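Local coordinates for pyridoxamine 5-phosphate-dependent dehydrase (Escherichia coli, PDB 3B8X), which removes the C3'-hydroxyl group from GDP-4-keto-6-deoxy-D-mannose by a combined transamination and deoxygenation, a step in the biosynthesis of the O-antigen sugar L-colitose, at residues Q98-I111 against F350-L364. The protein carries 1 engineered substitution. Numbering follows the deposited sequence.
Sequences QQYGLRVKFVDIDI and FDYTVHNNVDNAEYL
Val104 and Phe106 spend both their backbone N-H and C=O groups on the strand 351-354 and the residue after it. Val104 N donates to Asp351 O and Thr353 N to Val104 O; Phe106 N then reaches Thr353 O at 2.9 Å in an almost straight bond (175°), and His355 N closes the run on Phe106 O at 2.7 Å. Arg103 and Lys105, alternating with them, turn their backbone polar groups to Asp81, Ile83 and Val85. At both ends of the paired strands a water bridges the two chain segments: one molecule accepts from Asp351 N and donates to Leu102 O, another accepts from Asp108 N and donates to His355 O. Strand 351-354 thereby forms the outermost strand, within this chain, of the large mixed sheet of the PLP-dependent aminotransferase fold, parallel to 103-107. Beyond the strands, Asp108 meets the N-terminus of helix 359-367. Its carboxylate grips two successive amides: Asp108 OD2 accepts from Asn360 N and Asp108 OD1 from Ala361 N, both at 2.8 Å and both through syn lone pairs; the helix end would probably favour the charged form. The amide of Asp359 instead goes to Asn357 OD1 in an Asx turn. Asn360 ND2 donates to Ile109 O at 2.8 Å, with the acceptor close to the amide plane. Beside this join Ile109 CD1 touches Leu364 CD1 at 3.6 Å. At the far end of the strand pair, Gln98 CB sits over the centre of the Phe350 ring in a CH-pi contact. Val104 CG2 approaches that ring at its edge. Gln98 NE2 itself donates to Tyr349 O, while Lys105, lying alongside Thr353 CG2, carries its ammonium to Glu82 and Ala124 O.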
ATOM      1  N   GLN B  98       2.325 -15.376   2.947  1.00 16.09           N
ATOM      2  CA  GLN B  98       1.117 -16.120   2.598  1.00  9.18           C
ATOM      3  C   GLN B  98       0.529 -15.544   1.336  1.00 16.69           C
ATOM      4  O   GLN B  98      -0.134 -16.247   0.601  1.00 18.92           O
ATOM      5  CB  GLN B  98       0.072 -15.895   3.679  1.00  1.37           C
ATOM      6  CG  GLN B  98      -1.266 -16.613   3.455  1.00  9.20           C
ATOM      7  CD  GLN B  98      -2.284 -15.786   2.667  1.00 14.88           C
ATOM      8  OE1 GLN B  98      -2.170 -14.567   2.520  1.00 18.01           O
ATOM      9  NE2 GLN B  98      -3.259 -16.484   2.083  1.00 12.68           N
ATOM     10  N   GLN B  99       0.694 -14.242   1.147  1.00 13.12           N
ATOM     11  CA  GLN B  99       0.158 -13.560  -0.013  1.00 14.32           C
ATOM     12  C   GLN B  99       0.828 -14.016  -1.288  1.00 17.81           C
ATOM     13  O   GLN B  99       0.214 -13.984  -2.336  1.00 11.76           O
ATOM     14  CB  GLN B  99       0.181 -12.059   0.193  1.00 13.08           C
ATOM     15  CG  GLN B  99      -0.858 -11.710   1.290  1.00  8.04           C
ATOM     16  CD  GLN B  99      -0.604 -10.364   2.001  1.00  6.32           C
ATOM     17  OE1 GLN B  99       0.462  -9.758   1.852  1.00  5.28           O
ATOM     18  NE2 GLN B  99      -1.634  -9.855   2.701  1.00  6.76           N
ATOM     19  N   TYR B 100       2.056 -14.512  -1.188  1.00 19.10           N
ATOM     20  CA  TYR B 100       2.759 -15.048  -2.356  1.00 10.85           C
ATOM     21  C   TYR B 100       2.815 -16.560  -2.394  1.00 18.77           C
ATOM     22  O   TYR B 100       3.595 -17.131  -3.144  1.00 12.34           O
ATOM     23  CB  TYR B 100       4.130 -14.422  -2.540  1.00  6.87           C
ATOM     24  CG  TYR B 100       3.942 -13.038  -3.130  1.00 23.13           C
ATOM     25  CD1 TYR B 100       3.459 -11.982  -2.343  1.00 15.31           C
ATOM     26  CD2 TYR B 100       4.098 -12.831  -4.504  1.00 10.54           C
ATOM     27  CE1 TYR B 100       3.172 -10.739  -2.911  1.00 10.07           C
ATOM     28  CE2 TYR B 100       3.777 -11.623  -5.069  1.00  6.40           C
ATOM     29  CZ  TYR B 100       3.313 -10.589  -4.281  1.00  7.26           C
ATOM     30  OH  TYR B 100       3.112  -9.374  -4.892  1.00 14.76           O
ATOM     31  N   GLY B 101       1.958 -17.173  -1.577  1.00 14.39           N
ATOM     32  CA  GLY B 101       1.814 -18.630  -1.495  1.00 10.29           C
ATOM     33  C   GLY B 101       3.066 -19.421  -1.130  1.00 22.67           C
ATOM     34  O   GLY B 101       3.266 -20.525  -1.621  1.00 14.51           O
ATOM     35  N   LEU B 102       3.892 -18.884  -0.246  1.00 25.54           N
ATOM     36  CA  LEU B 102       5.082 -19.597   0.178  1.00 15.54           C
ATOM     37  C   LEU B 102       4.810 -20.587   1.331  1.00 17.41           C
ATOM     38  O   LEU B 102       3.810 -20.492   2.042  1.00 12.13           O
ATOM     39  CB  LEU B 102       6.188 -18.620   0.551  1.00 12.25           C
ATOM     40  CG  LEU B 102       6.695 -17.734  -0.583  1.00  9.43           C
ATOM     41  CD1 LEU B 102       7.509 -16.569   0.095  1.00 15.74           C
ATOM     42  CD2 LEU B 102       7.575 -18.558  -1.496  1.00 10.26           C
ATOM     43  N   ARG B 103       5.685 -21.568   1.504  1.00 20.67           N
ATOM     44  CA  ARG B 103       5.510 -22.502   2.614  1.00 13.74           C
ATOM     45  C   ARG B 103       6.340 -21.875   3.731  1.00  9.27           C
ATOM     46  O   ARG B 103       7.545 -21.762   3.585  1.00 15.64           O
ATOM     47  CB  ARG B 103       6.105 -23.870   2.231  1.00 17.21           C
ATOM     48  CG  ARG B 103       6.080 -24.931   3.333  1.00 34.94           C
ATOM     49  CD  ARG B 103       4.707 -25.013   3.993  1.00 99.89           C
ATOM     50  NE  ARG B 103       4.513 -26.202   4.827  1.00 33.03           N
ATOM     51  CZ  ARG B 103       4.709 -27.445   4.411  1.00 99.89           C
ATOM     52  NH1 ARG B 103       5.136 -27.670   3.173  1.00 99.89           N
ATOM     53  NH2 ARG B 103       4.487 -28.460   5.234  1.00 99.89           N
ATOM     54  N   VAL B 104       5.684 -21.415   4.797  1.00 12.12           N
ATOM     55  CA  VAL B 104       6.392 -20.769   5.895  1.00 17.37           C
ATOM     56  C   VAL B 104       6.809 -21.773   6.966  1.00 14.28           C
ATOM     57  O   VAL B 104       5.945 -22.515   7.435  1.00 15.03           O
ATOM     58  CB  VAL B 104       5.495 -19.694   6.572  1.00  9.35           C
ATOM     59  CG1 VAL B 104       6.259 -18.941   7.695  1.00 13.75           C
ATOM     60  CG2 VAL B 104       4.973 -18.686   5.504  1.00 14.12           C
ATOM     61  N   LYS B 105       8.090 -21.758   7.360  1.00 12.97           N
ATOM     62  CA  LYS B 105       8.622 -22.597   8.433  1.00 23.37           C
ATOM     63  C   LYS B 105       8.984 -21.779   9.658  1.00 11.04           C
ATOM     64  O   LYS B 105       9.987 -21.041   9.666  1.00 19.13           O
ATOM     65  CB  LYS B 105       9.878 -23.331   8.013  1.00 21.87           C
ATOM     66  CG  LYS B 105      10.206 -24.502   8.977  1.00 19.62           C
ATOM     67  CD  LYS B 105      11.494 -25.265   8.553  1.00 44.71           C
ATOM     68  CE  LYS B 105      11.241 -26.622   7.833  1.00 42.66           C
ATOM     69  NZ  LYS B 105      12.453 -27.206   7.089  1.00 36.60           N
ATOM     70  N   PHE B 106       8.206 -21.952  10.713  1.00 11.24           N
ATOM     71  CA  PHE B 106       8.461 -21.183  11.913  1.00 17.45           C
ATOM     72  C   PHE B 106       9.526 -21.784  12.796  1.00 21.25           C
ATOM     73  O   PHE B 106       9.555 -22.984  13.019  1.00 19.50           O
ATOM     74  CB  PHE B 106       7.188 -20.973  12.717  1.00 12.30           C
ATOM     75  CG  PHE B 106       6.192 -20.077  12.046  1.00 27.28           C
ATOM     76  CD1 PHE B 106       5.210 -20.602  11.216  1.00  4.64           C
ATOM     77  CD2 PHE B 106       6.218 -18.705  12.256  1.00 14.45           C
ATOM     78  CE1 PHE B 106       4.300 -19.762  10.557  1.00 21.09           C
ATOM     79  CE2 PHE B 106       5.243 -17.867  11.677  1.00 14.63           C
ATOM     80  CZ  PHE B 106       4.298 -18.409  10.812  1.00 30.06           C
ATOM     81  N   VAL B 107      10.361 -20.908  13.336  1.00 13.41           N
ATOM     82  CA  VAL B 107      11.423 -21.302  14.260  1.00 34.33           C
ATOM     83  C   VAL B 107      11.386 -20.431  15.521  1.00 20.76           C
ATOM     84  O   VAL B 107      11.139 -19.236  15.418  1.00 25.56           O
ATOM     85  CB  VAL B 107      12.771 -21.115  13.589  1.00 23.46           C
ATOM     86  CG1 VAL B 107      13.913 -21.450  14.539  1.00 11.79           C
ATOM     87  CG2 VAL B 107      12.845 -21.993  12.339  1.00 25.95           C
ATOM     88  N   ASP B 108      11.606 -21.037  16.689  1.00 16.64           N
ATOM     89  CA  ASP B 108      11.628 -20.337  17.981  1.00 15.06           C
ATOM     90  C   ASP B 108      12.724 -19.289  18.036  1.00 14.44           C
ATOM     91  O   ASP B 108      13.741 -19.306  17.327  1.00 13.92           O
ATOM     92  CB  ASP B 108      11.955 -21.320  19.125  1.00 11.23           C
ATOM     93  CG  ASP B 108      11.225 -21.005  20.443  1.00 16.00           C
ATOM     94  OD1 ASP B 108      10.463 -20.016  20.540  1.00 10.17           O
ATOM     95  OD2 ASP B 108      11.397 -21.768  21.419  1.00 16.87           O
ATOM     96  N   ILE B 109      12.525 -18.385  18.979  1.00 18.37           N
ATOM     97  CA  ILE B 109      13.452 -17.307  19.193  1.00 20.03           C
ATOM     98  C   ILE B 109      14.290 -17.673  20.394  1.00 15.23           C
ATOM     99  O   ILE B 109      13.996 -18.637  21.138  1.00 13.86           O
ATOM    100  CB  ILE B 109      12.688 -16.029  19.565  1.00 15.60           C
ATOM    101  CG1 ILE B 109      11.724 -16.324  20.714  1.00 21.36           C
ATOM    102  CG2 ILE B 109      11.918 -15.513  18.361  1.00 14.35           C
ATOM    103  CD1 ILE B 109      11.710 -15.251  21.854  1.00 10.87           C
ATOM    104  N   ASP B 110      15.362 -16.909  20.533  1.00 12.47           N
ATOM    105  CA  ASP B 110      16.262 -17.018  21.655  1.00 18.82           C
ATOM    106  C   ASP B 110      15.637 -16.044  22.662  1.00 14.54           C
ATOM    107  O   ASP B 110      15.376 -14.913  22.302  1.00 18.16           O
ATOM    108  CB  ASP B 110      17.642 -16.561  21.215  1.00 11.01           C
ATOM    109  CG  ASP B 110      18.619 -16.560  22.354  1.00 19.28           C
ATOM    110  OD1 ASP B 110      18.316 -15.890  23.338  1.00  9.59           O
ATOM    111  OD2 ASP B 110      19.680 -17.206  22.296  1.00 25.99           O
ATOM    112  N   ILE B 111      15.313 -16.518  23.870  1.00 16.37           N
ATOM    113  CA  ILE B 111      14.629 -15.700  24.880  1.00 13.67           C
ATOM    114  C   ILE B 111      15.515 -14.567  25.384  1.00 17.47           C
ATOM    115  O   ILE B 111      15.025 -13.606  25.988  1.00 21.78           O
ATOM    116  CB  ILE B 111      14.153 -16.572  26.089  1.00 13.03           C
ATOM    117  CG1 ILE B 111      12.998 -15.925  26.825  1.00 10.46           C
ATOM    118  CG2 ILE B 111      15.344 -16.914  26.956  1.00 23.73           C
ATOM    119  CD1 ILE B 111      11.721 -15.921  26.018  1.00 13.63           C
ATOM    120  N   PHE B 350      -2.566 -19.825   5.931  1.00 17.87           N
ATOM    121  CA  PHE B 350      -1.179 -20.138   5.604  1.00  5.45           C
ATOM    122  C   PHE B 350      -0.936 -21.605   5.289  1.00 17.83           C
ATOM    123  O   PHE B 350      -1.622 -22.478   5.790  1.00 19.99           O
ATOM    124  CB  PHE B 350      -0.287 -19.830   6.814  1.00 18.19           C
ATOM    125  CG  PHE B 350       0.091 -18.392   6.951  1.00 19.16           C
ATOM    126  CD1 PHE B 350      -0.881 -17.429   7.149  1.00  8.79           C
ATOM    127  CD2 PHE B 350       1.432 -18.002   6.903  1.00  8.70           C
ATOM    128  CE1 PHE B 350      -0.517 -16.098   7.293  1.00 11.20           C
ATOM    129  CE2 PHE B 350       1.808 -16.636   7.016  1.00 11.85           C
ATOM    130  CZ  PHE B 350       0.825 -15.699   7.220  1.00 10.68           C
ATOM    131  N   ASP B 351       0.158 -21.841   4.575  1.00 19.51           N
ATOM    132  CA  ASP B 351       0.690 -23.160   4.317  1.00 16.89           C
ATOM    133  C   ASP B 351       1.974 -23.085   5.160  1.00  8.59           C
ATOM    134  O   ASP B 351       2.958 -22.503   4.741  1.00 32.92           O
ATOM    135  CB  ASP B 351       1.037 -23.287   2.828  1.00 27.88           C
ATOM    136  CG  ASP B 351       1.948 -24.465   2.542  1.00 88.43           C
ATOM    137  OD1 ASP B 351       1.966 -25.383   3.378  1.00 44.17           O
ATOM    138  OD2 ASP B 351       2.652 -24.482   1.507  1.00 70.86           O
ATOM    139  N   TYR B 352       1.954 -23.601   6.376  1.00 14.03           N
ATOM    140  CA  TYR B 352       3.143 -23.465   7.202  1.00 33.43           C
ATOM    141  C   TYR B 352       3.367 -24.673   8.066  1.00 33.11           C
ATOM    142  O   TYR B 352       2.484 -25.508   8.244  1.00 31.84           O
ATOM    143  CB  TYR B 352       2.966 -22.306   8.177  1.00 21.84           C
ATOM    144  CG  TYR B 352       1.961 -22.598   9.278  1.00 17.19           C
ATOM    145  CD1 TYR B 352       2.363 -22.816  10.594  1.00 28.59           C
ATOM    146  CD2 TYR B 352       0.600 -22.601   9.002  1.00 12.30           C
ATOM    147  CE1 TYR B 352       1.424 -23.051  11.606  1.00 19.38           C
ATOM    148  CE2 TYR B 352      -0.359 -22.843   9.994  1.00 13.81           C
ATOM    149  CZ  TYR B 352       0.066 -23.076  11.291  1.00 21.12           C
ATOM    150  OH  TYR B 352      -0.897 -23.336  12.241  1.00 26.56           O
ATOM    151  N   THR B 353       4.530 -24.685   8.694  1.00 25.59           N
ATOM    152  CA  THR B 353       4.889 -25.742   9.621  1.00 12.88           C
ATOM    153  C   THR B 353       5.662 -25.090  10.760  1.00 32.79           C
ATOM    154  O   THR B 353       6.124 -23.960  10.653  1.00 17.15           O
ATOM    155  CB  THR B 353       5.847 -26.775   8.946  1.00  8.87           C
ATOM    156  OG1 THR B 353       6.050 -27.896   9.811  1.00 99.89           O
ATOM    157  CG2 THR B 353       7.184 -26.145   8.668  1.00 21.12           C
ATOM    158  N   VAL B 354       5.816 -25.826  11.847  1.00 34.57           N
ATOM    159  CA  VAL B 354       6.631 -25.349  12.939  1.00 15.12           C
ATOM    160  C   VAL B 354       7.821 -26.251  13.166  1.00 23.79           C
ATOM    161  O   VAL B 354       7.675 -27.455  13.355  1.00 36.19           O
ATOM    162  CB  VAL B 354       5.895 -25.310  14.245  1.00 21.60           C
ATOM    163  CG1 VAL B 354       6.906 -24.983  15.308  1.00 23.23           C
ATOM    164  CG2 VAL B 354       4.836 -24.256  14.217  1.00 24.97           C
ATOM    165  N   HIS B 355       9.003 -25.665  13.218  1.00 24.60           N
ATOM    166  CA  HIS B 355      10.170 -26.460  13.519  1.00 20.24           C
ATOM    167  C   HIS B 355      10.242 -26.733  15.008  1.00 19.05           C
ATOM    168  O   HIS B 355      10.318 -25.805  15.804  1.00 18.96           O
ATOM    169  CB  HIS B 355      11.447 -25.723  13.197  1.00 15.64           C
ATOM    170  CG  HIS B 355      12.672 -26.448  13.659  1.00 40.98           C
ATOM    171  ND1 HIS B 355      12.982 -27.715  13.217  1.00 22.76           N
ATOM    172  CD2 HIS B 355      13.656 -26.095  14.521  1.00 27.59           C
ATOM    173  CE1 HIS B 355      14.115 -28.106  13.769  1.00 18.43           C
ATOM    174  NE2 HIS B 355      14.545 -27.142  14.564  1.00 31.07           N
ATOM    175  N   ASN B 356      10.285 -28.013  15.355  1.00 23.44           N
ATOM    176  CA  ASN B 356      10.483 -28.452  16.720  1.00 26.16           C
ATOM    177  C   ASN B 356       9.376 -27.905  17.566  1.00 20.86           C
ATOM    178  O   ASN B 356       8.260 -28.417  17.567  1.00 21.33           O
ATOM    179  CB  ASN B 356      11.838 -27.919  17.188  1.00 41.83           C
ATOM    180  CG  ASN B 356      12.169 -28.336  18.586  1.00 63.51           C
ATOM    181  OD1 ASN B 356      11.667 -29.336  19.091  1.00 26.93           O
ATOM    182  ND2 ASN B 356      13.042 -27.576  19.219  1.00 35.28           N
ATOM    183  N   ASN B 357       9.677 -26.834  18.275  1.00 27.60           N
ATOM    184  CA  ASN B 357       8.638 -26.196  19.045  1.00 17.21           C
ATOM    185  C   ASN B 357       8.978 -24.698  19.181  1.00 18.06           C
ATOM    186  O   ASN B 357      10.084 -24.273  18.884  1.00 17.80           O
ATOM    187  CB  ASN B 357       8.549 -26.847  20.429  1.00 22.03           C
ATOM    188  CG  ASN B 357       9.796 -26.602  21.259  1.00 25.18           C
ATOM    189  OD1 ASN B 357      10.128 -25.460  21.568  1.00 17.98           O
ATOM    190  ND2 ASN B 357      10.521 -27.667  21.576  1.00 28.33           N
ATOM    191  N   VAL B 358       8.044 -23.929  19.710  1.00 20.26           N
ATOM    192  CA  VAL B 358       8.323 -22.533  19.957  1.00  8.70           C
ATOM    193  C   VAL B 358       8.006 -22.252  21.412  1.00 19.27           C
ATOM    194  O   VAL B 358       7.244 -21.352  21.747  1.00 17.08           O
ATOM    195  CB  VAL B 358       7.490 -21.645  19.025  1.00 12.73           C
ATOM    196  CG1 VAL B 358       8.042 -21.798  17.594  1.00  8.64           C
ATOM    197  CG2 VAL B 358       5.999 -22.048  19.125  1.00 20.70           C
ATOM    198  N   ASP B 359       8.562 -23.064  22.295  1.00 14.72           N
ATOM    199  CA  ASP B 359       8.319 -22.848  23.729  1.00 24.62           C
ATOM    200  C   ASP B 359       8.778 -21.475  24.226  1.00 10.55           C
ATOM    201  O   ASP B 359       8.154 -20.857  25.079  1.00 22.40           O
ATOM    202  CB  ASP B 359       9.070 -23.911  24.523  1.00 18.35           C
ATOM    203  CG  ASP B 359       8.477 -25.314  24.358  1.00 63.65           C
ATOM    204  OD1 ASP B 359       7.450 -25.513  23.668  1.00 22.86           O
ATOM    205  OD2 ASP B 359       9.052 -26.245  24.949  1.00 31.99           O
ATOM    206  N   ASN B 360       9.912 -21.022  23.724  1.00 18.22           N
ATOM    207  CA  ASN B 360      10.424 -19.741  24.158  1.00 13.98           C
ATOM    208  C   ASN B 360       9.484 -18.646  23.729  1.00 34.57           C
ATOM    209  O   ASN B 360       9.237 -17.733  24.493  1.00 12.91           O
ATOM    210  CB  ASN B 360      11.760 -19.458  23.512  1.00 16.60           C
ATOM    211  CG  ASN B 360      12.873 -20.229  24.134  1.00 21.15           C
ATOM    212  OD1 ASN B 360      12.754 -20.740  25.236  1.00 21.15           O
ATOM    213  ND2 ASN B 360      13.980 -20.306  23.441  1.00 11.88           N
ATOM    214  N   ALA B 361       9.017 -18.715  22.487  1.00 21.86           N
ATOM    215  CA  ALA B 361       8.095 -17.723  21.931  1.00 15.12           C
ATOM    216  C   ALA B 361       6.833 -17.757  22.794  1.00 19.55           C
ATOM    217  O   ALA B 361       6.259 -16.712  23.115  1.00 20.32           O
ATOM    218  CB  ALA B 361       7.776 -18.053  20.447  1.00  8.77           C
ATOM    219  N   GLU B 362       6.436 -18.951  23.230  1.00  8.40           N
ATOM    220  CA  GLU B 362       5.272 -19.066  24.099  1.00 11.37           C
ATOM    221  C   GLU B 362       5.515 -18.414  25.452  1.00 16.28           C
ATOM    222  O   GLU B 362       4.649 -17.707  25.986  1.00 12.26           O
ATOM    223  CB  GLU B 362       4.915 -20.522  24.346  1.00 10.64           C
ATOM    224  CG  GLU B 362       4.095 -21.113  23.249  1.00 13.24           C
ATOM    225  CD  GLU B 362       4.129 -22.633  23.214  1.00 99.89           C
ATOM    226  OE1 GLU B 362       4.529 -23.294  24.199  1.00 28.55           O
ATOM    227  OE2 GLU B 362       3.730 -23.182  22.172  1.00 27.57           O
ATOM    228  N   TYR B 363       6.681 -18.674  26.027  1.00 23.80           N
ATOM    229  CA  TYR B 363       6.986 -18.105  27.334  1.00 13.99           C
ATOM    230  C   TYR B 363       7.010 -16.567  27.239  1.00 21.52           C
ATOM    231  O   TYR B 363       6.554 -15.854  28.137  1.00 13.75           O
ATOM    232  CB  TYR B 363       8.319 -18.640  27.871  1.00 11.68           C
ATOM    233  CG  TYR B 363       8.612 -18.145  29.261  1.00 16.79           C
ATOM    234  CD1 TYR B 363       8.151 -18.845  30.362  1.00 16.08           C
ATOM    235  CD2 TYR B 363       9.236 -16.923  29.479  1.00  9.82           C
ATOM    236  CE1 TYR B 363       8.373 -18.396  31.649  1.00 29.92           C
ATOM    237  CE2 TYR B 363       9.449 -16.441  30.803  1.00 12.97           C
ATOM    238  CZ  TYR B 363       9.063 -17.229  31.879  1.00 12.30           C
ATOM    239  OH  TYR B 363       9.204 -16.809  33.190  1.00 13.62           O
ATOM    240  N   LEU B 364       7.558 -16.064  26.140  1.00 11.71           N
ATOM    241  CA  LEU B 364       7.627 -14.617  25.938  1.00  6.59           C
ATOM    242  C   LEU B 364       6.204 -14.091  25.793  1.00 26.74           C
ATOM    243  O   LEU B 364       5.849 -13.020  26.290  1.00 14.94           O
ATOM    244  CB  LEU B 364       8.414 -14.322  24.661  1.00  4.83           C
ATOM    245  CG  LEU B 364       8.436 -12.886  24.135  1.00  7.45           C
ATOM    246  CD1 LEU B 364       9.781 -12.667  23.460  1.00 18.22           C
ATOM    247  CD2 LEU B 364       7.304 -12.693  23.063  1.00  9.75           C
TER
HETATM  248  O   HOH W   1       1.896 -22.974  -0.865  1.00 34.43           O
HETATM  249  O   HOH W   2       1.340 -19.628   3.192  1.00 17.33           O
HETATM  250  O   HOH W   3       4.047 -26.653   0.218  1.00 32.21           O
HETATM  251  O   HOH W   4      12.079 -24.032  16.365  1.00 19.36           O